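Local coordinates for putative regulatory protein (Streptomyces coelicolor A3, PDB 2PZ9) that probably binds DNA as a transcriptional regulator of the TetR family, with a helix-turn-helix domain joined to a helical C-terminal domain, at residues A[64-67]-A[68-72]; A[30-33]-A[34-38]. One frame throughout, in Å; residues are numbered along the deposited sequence.

Contact 1 of 2, residues A[64-67]-A[68-72]; sequences KERV and YAYFR. With SO4 (sulfate ion), chain D; SO4 (sulfate ion), chain E.
R66 O is approached by two backbone amides of the next turn. A69 N bonds to R66 O at 2.9 Å. Y70 N reaches R66 O at 3.4 Å in a weak hydrogen bond. K64 O accepts Y68 N at 3.2 Å. V67 O accepts the amide of F71, where the chain leaves helical geometry.

Y70 and R66 meet at one sulfate, probably picked up from the crystallisation liquor. Y70 OH donates to its O3 at 2.6 Å, and O3 lies near the ring plane, at the edge. R66 turns a guanidinium face to the same ion, with NH2 3.4 Å from O4. The two flat groups are about 50° apart, and R66 NH1 comes to 4.0 Å from Y70 CE1. The bends at chi2 and chi3 bring the R66 guanidinium back to the ion, although its CB points away from the following turn.

K64 runs alongside Y68, with CE 4.0 Å from Y68 CE2. Past this ring, K64 NZ gives a 2.8 Å hydrogen bond to O1 of a second sulfate, which D54 N also holds.

Helix 64-70 is the second helix of the predicted helix-turn-helix motif, and by family analogy its recognition helix. V67 packs on A57 of helix 53-59, and K64 and Y68 on V53. Y70 and F71 lean on I35 of helix 32-50, while the F71 ring also meets H80 of helix 74-92.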
loop_
_atom_site.group_PDB
_atom_site.type_symbol
_atom_site.label_atom_id
_atom_site.label_comp_id
_atom_site.label_asym_id
_atom_site.label_seq_id
_atom_site.Cartn_x
_atom_site.Cartn_y
_atom_site.Cartn_z
ATOM N N LYS A 64 -23.627 23.260 -7.667
ATOM C CA LYS A 64 -23.482 22.907 -6.259
ATOM C C LYS A 64 -24.833 22.505 -5.659
ATOM O O LYS A 64 -24.926 21.443 -5.050
ATOM C CB LYS A 64 -22.864 24.059 -5.455
ATOM C CG LYS A 64 -21.339 24.162 -5.533
ATOM C CD LYS A 64 -20.805 25.235 -4.583
ATOM C CE LYS A 64 -20.755 24.722 -3.149
ATOM N NZ LYS A 64 -19.976 25.626 -2.260
ATOM N N GLU A 65 -25.878 23.323 -5.857
ATOM C CA GLU A 65 -27.189 23.009 -5.274
ATOM C C GLU A 65 -27.699 21.625 -5.701
ATOM O O GLU A 65 -28.235 20.875 -4.878
ATOM C CB GLU A 65 -28.247 24.097 -5.527
ATOM C CG GLU A 65 -29.286 24.176 -4.363
ATOM C CD GLU A 65 -30.622 24.896 -4.699
ATOM O OE1 GLU A 65 -30.899 25.109 -5.900
ATOM O OE2 GLU A 65 -31.400 25.234 -3.758
ATOM N N ARG A 66 -27.501 21.287 -6.973
ATOM C CA ARG A 66 -27.929 19.997 -7.519
ATOM C C ARG A 66 -27.214 18.821 -6.848
ATOM O O ARG A 66 -27.849 17.843 -6.421
ATOM C CB ARG A 66 -27.667 19.954 -9.017
ATOM C CG ARG A 66 -28.761 19.311 -9.806
ATOM C CD ARG A 66 -29.551 20.369 -10.573
ATOM N NE ARG A 66 -30.996 20.101 -10.626
ATOM C CZ ARG A 66 -31.637 19.089 -10.022
ATOM N NH1 ARG A 66 -30.988 18.179 -9.296
ATOM N NH2 ARG A 66 -32.952 18.981 -10.153
ATOM N N VAL A 67 -25.889 18.927 -6.760
ATOM C CA VAL A 67 -25.069 17.912 -6.119
ATOM C C VAL A 67 -25.649 17.579 -4.741
ATOM O O VAL A 67 -25.908 16.409 -4.420
ATOM C CB VAL A 67 -23.602 18.376 -6.014
ATOM C CG1 VAL A 67 -22.747 17.351 -5.272
ATOM C CG2 VAL A 67 -23.023 18.651 -7.410
ATOM N N TYR A 68 -25.898 18.623 -3.960
ATOM C CA TYR A 68 -26.421 18.484 -2.612
ATOM C C TYR A 68 -27.871 18.015 -2.528
ATOM O O TYR A 68 -28.369 17.748 -1.441
ATOM C CB TYR A 68 -26.250 19.787 -1.829
ATOM C CG TYR A 68 -24.813 20.204 -1.548
ATOM C CD1 TYR A 68 -23.886 19.324 -0.949
ATOM C CD2 TYR A 68 -24.382 21.496 -1.852
ATOM C CE1 TYR A 68 -22.568 19.731 -0.676
ATOM C CE2 TYR A 68 -23.062 21.905 -1.590
ATOM C CZ TYR A 68 -22.166 21.025 -0.999
ATOM O OH TYR A 68 -20.878 21.470 -0.754
ATOM N N ALA A 69 -28.561 17.924 -3.658
ATOM C CA ALA A 69 -29.869 17.274 -3.655
ATOM C C ALA A 69 -29.658 15.752 -3.587
ATOM O O ALA A 69 -30.287 15.075 -2.776
ATOM C CB ALA A 69 -30.686 17.668 -4.854
ATOM N N TYR A 70 -28.749 15.219 -4.404
ATOM C CA TYR A 70 -28.461 13.793 -4.371
ATOM C C TYR A 70 -27.737 13.408 -3.096
ATOM O O TYR A 70 -28.029 12.386 -2.484
ATOM C CB TYR A 70 -27.618 13.370 -5.583
ATOM C CG TYR A 70 -28.362 13.430 -6.899
ATOM C CD1 TYR A 70 -28.446 14.636 -7.619
ATOM C CD2 TYR A 70 -28.985 12.293 -7.422
ATOM C CE1 TYR A 70 -29.154 14.712 -8.824
ATOM C CE2 TYR A 70 -29.681 12.351 -8.621
ATOM C CZ TYR A 70 -29.767 13.569 -9.321
ATOM O OH TYR A 70 -30.457 13.650 -10.508
ATOM N N PHE A 71 -26.782 14.227 -2.693
ATOM C CA PHE A 71 -25.909 13.849 -1.603
ATOM C C PHE A 71 -25.926 14.896 -0.513
ATOM O O PHE A 71 -25.877 16.092 -0.788
ATOM C CB PHE A 71 -24.497 13.634 -2.120
ATOM C CG PHE A 71 -24.425 12.714 -3.324
ATOM C CD1 PHE A 71 -24.350 13.236 -4.613
ATOM C CD2 PHE A 71 -24.430 11.330 -3.161
ATOM C CE1 PHE A 71 -24.272 12.391 -5.731
ATOM C CE2 PHE A 71 -24.360 10.477 -4.260
ATOM C CZ PHE A 71 -24.273 11.008 -5.554
ATOM N N ARG A 72 -26.013 14.432 0.727
ATOM C CA ARG A 72 -26.076 15.297 1.892
ATOM C C ARG A 72 -24.836 16.221 2.035
ATOM O O ARG A 72 -24.959 17.389 2.389
ATOM C CB ARG A 72 -26.250 14.381 3.097
ATOM C CG ARG A 72 -26.332 15.015 4.428
ATOM C CD ARG A 72 -26.311 13.863 5.409
ATOM N NE ARG A 72 -26.443 14.319 6.783
ATOM C CZ ARG A 72 -27.600 14.490 7.411
ATOM N NH1 ARG A 72 -28.749 14.239 6.796
ATOM N NH2 ARG A 72 -27.611 14.917 8.666
HETATM S S SO4 D . -31.058 16.471 -13.142
HETATM O O1 SO4 D . -30.184 17.569 -13.580
HETATM O O2 SO4 D . -31.178 15.429 -14.164
HETATM O O3 SO4 D . -30.526 15.874 -11.920
HETATM O O4 SO4 D . -32.376 17.019 -12.859
HETATM S S SO4 E . -16.427 23.477 -2.213
HETATM O O1 SO4 E . -17.685 24.120 -1.840
HETATM O O2 SO4 E . -16.488 23.145 -3.627
HETATM O O3 SO4 E . -15.306 24.400 -2.058
HETATM O O4 SO4 E . -16.236 22.281 -1.377
#

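Contact 2 of 2, residues A[30-33]-A[34-38]; sequences STRQ and RIVAA. With SO4 (sulfate ion), chain C; SO4 (sulfate ion), chain D.
R34 folds back over the residues just before helix 32-50, laying its guanidinium face on S30 O. R34 NE is 3.1 Å from S30 O, but the angle is too poor for a hydrogen bond. R34 NH1 is instead bonded to A60 O. R32 and V36 run side by side, R32 NH1 lying 3.9 Å from V36 CG2.

Beyond these pairs lie two sulfates. O1 of one accepts Q33 NE2 at 2.7 Å. R32 NH2 also reaches this O1, at 2.7 Å, in a weak bond from the edge of its guanidinium; R84 NH2 binds the same ion. R32 gets there with CG anti to the backbone N (chi1 -165°) and a bend at chi3. A leucine here would probably leave this sulfate without one of its positive partners and V36 CG2 without the guanidinium beside it. T31 OG1 donates to O2 of the other sulfate at 2.8 Å.

Backbone bonds from I35 to T31 O, V36 to R32 O and A37 to Q33 O set the spacing of these side chains. S30 and Q33 are tied in both directions. Q33 N donates to S30 OG at 3.2 Å, and S30 N to Q33 OE1 at 3.1 Å. The first of these bonds makes an ST motif, placed at the entry to helix 32-50, the first helix of this TetR-type DNA-binding domain.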
loop_
_atom_site.group_PDB
_atom_site.type_symbol
_atom_site.label_atom_id
_atom_site.label_comp_id
_atom_site.label_asym_id
_atom_site.label_seq_id
_atom_site.Cartn_x
_atom_site.Cartn_y
_atom_site.Cartn_z
ATOM N N SER A 30 -26.696 10.538 -17.921
ATOM C CA SER A 30 -27.538 10.972 -16.747
ATOM C C SER A 30 -26.850 12.061 -15.911
ATOM O O SER A 30 -25.834 12.603 -16.341
ATOM C CB SER A 30 -27.962 9.771 -15.884
ATOM O OG SER A 30 -27.523 9.889 -14.545
ATOM N N THR A 31 -27.400 12.392 -14.742
ATOM C CA THR A 31 -26.839 13.469 -13.915
ATOM C C THR A 31 -26.219 12.974 -12.597
ATOM O O THR A 31 -25.157 13.441 -12.177
ATOM C CB THR A 31 -27.888 14.554 -13.630
ATOM O OG1 THR A 31 -28.504 14.958 -14.865
ATOM C CG2 THR A 31 -27.249 15.776 -12.962
ATOM N N ARG A 32 -26.885 12.035 -11.937
ATOM C CA ARG A 32 -26.248 11.335 -10.848
ATOM C C ARG A 32 -24.936 10.765 -11.385
ATOM O O ARG A 32 -23.889 10.964 -10.777
ATOM C CB ARG A 32 -27.158 10.241 -10.283
ATOM C CG ARG A 32 -26.724 9.710 -8.921
ATOM C CD ARG A 32 -27.475 8.442 -8.546
ATOM N NE ARG A 32 -27.475 7.527 -9.673
ATOM C CZ ARG A 32 -26.426 6.802 -10.047
ATOM N NH1 ARG A 32 -25.282 6.848 -9.364
ATOM N NH2 ARG A 32 -26.526 6.029 -11.112
ATOM N N GLN A 33 -24.973 10.097 -12.542
ATOM C CA GLN A 33 -23.766 9.436 -13.064
ATOM C C GLN A 33 -22.658 10.426 -13.296
ATOM O O GLN A 33 -21.518 10.196 -12.893
ATOM C CB GLN A 33 -24.041 8.725 -14.358
ATOM C CG GLN A 33 -25.174 7.784 -14.283
ATOM C CD GLN A 33 -25.511 7.238 -15.648
ATOM O OE1 GLN A 33 -25.482 7.966 -16.660
ATOM N NE2 GLN A 33 -25.830 5.952 -15.698
ATOM N N ARG A 34 -23.010 11.534 -13.941
ATOM C CA ARG A 34 -22.057 12.588 -14.237
ATOM C C ARG A 34 -21.403 13.164 -12.989
ATOM O O ARG A 34 -20.198 13.388 -12.996
ATOM C CB ARG A 34 -22.701 13.687 -15.072
ATOM C CG ARG A 34 -22.418 13.530 -16.538
ATOM C CD ARG A 34 -22.739 14.767 -17.334
ATOM N NE ARG A 34 -24.170 14.909 -17.581
ATOM C CZ ARG A 34 -24.970 15.725 -16.901
ATOM N NH1 ARG A 34 -24.498 16.489 -15.919
ATOM N NH2 ARG A 34 -26.251 15.779 -17.204
ATOM N N ILE A 35 -22.186 13.398 -11.932
ATOM C CA ILE A 35 -21.651 13.811 -10.616
ATOM C C ILE A 35 -20.716 12.749 -10.036
ATOM O O ILE A 35 -19.684 13.057 -9.447
ATOM C CB ILE A 35 -22.793 14.062 -9.570
ATOM C CG1 ILE A 35 -23.583 15.337 -9.886
ATOM C CG2 ILE A 35 -22.242 14.119 -8.152
ATOM C CD1 ILE A 35 -24.950 15.403 -9.191
ATOM N N VAL A 36 -21.105 11.494 -10.179
ATOM C CA VAL A 36 -20.335 10.402 -9.612
ATOM C C VAL A 36 -19.012 10.263 -10.359
ATOM O O VAL A 36 -17.956 10.217 -9.740
ATOM C CB VAL A 36 -21.139 9.086 -9.646
ATOM C CG1 VAL A 36 -20.208 7.856 -9.466
ATOM C CG2 VAL A 36 -22.245 9.140 -8.610
ATOM N N ALA A 37 -19.074 10.221 -11.690
ATOM C CA ALA A 37 -17.863 10.128 -12.512
ATOM C C ALA A 37 -16.892 11.252 -12.171
ATOM O O ALA A 37 -15.697 11.016 -12.015
ATOM C CB ALA A 37 -18.211 10.157 -13.978
ATOM N N ALA A 38 -17.416 12.464 -12.039
ATOM C CA ALA A 38 -16.604 13.630 -11.715
ATOM C C ALA A 38 -16.108 13.596 -10.278
ATOM O O ALA A 38 -15.001 14.053 -9.993
ATOM C CB ALA A 38 -17.368 14.936 -11.999
HETATM S S SO4 C . -23.966 4.444 -12.694
HETATM O O1 SO4 C . -25.213 4.959 -13.249
HETATM O O2 SO4 C . -24.254 3.405 -11.697
HETATM O O3 SO4 C . -23.181 3.875 -13.786
HETATM O O4 SO4 C . -23.230 5.536 -12.043
HETATM S S SO4 D . -31.058 16.471 -13.142
HETATM O O1 SO4 D . -30.184 17.569 -13.580
HETATM O O2 SO4 D . -31.178 15.429 -14.164
HETATM O O3 SO4 D . -30.526 15.874 -11.920
HETATM O O4 SO4 D . -32.376 17.019 -12.859
#

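How the contacts relate
Contact 2 comes first along the chain and contact 1 follows; their centres lie 11 Å apart. They touch directly through an apolar seam. F71 CE1 sits 3.6 Å from I35 CG2, and Y70 CE2 is 3.7 Å from R32 CB. The I35 side chain also reaches Y70, with CD1 3.9 Å from Y70 CD1. Two further sulfates lie apart, one at each contact. Together the segments join helix 32-50 to the predicted helix-turn-helix unit. One sulfate bridges the two contacts, held by the hydroxyls of T31 and Y70. This ion is probably from the crystallisation liquor; its place beside the predicted motif is at most consistent with a site for a DNA phosphate.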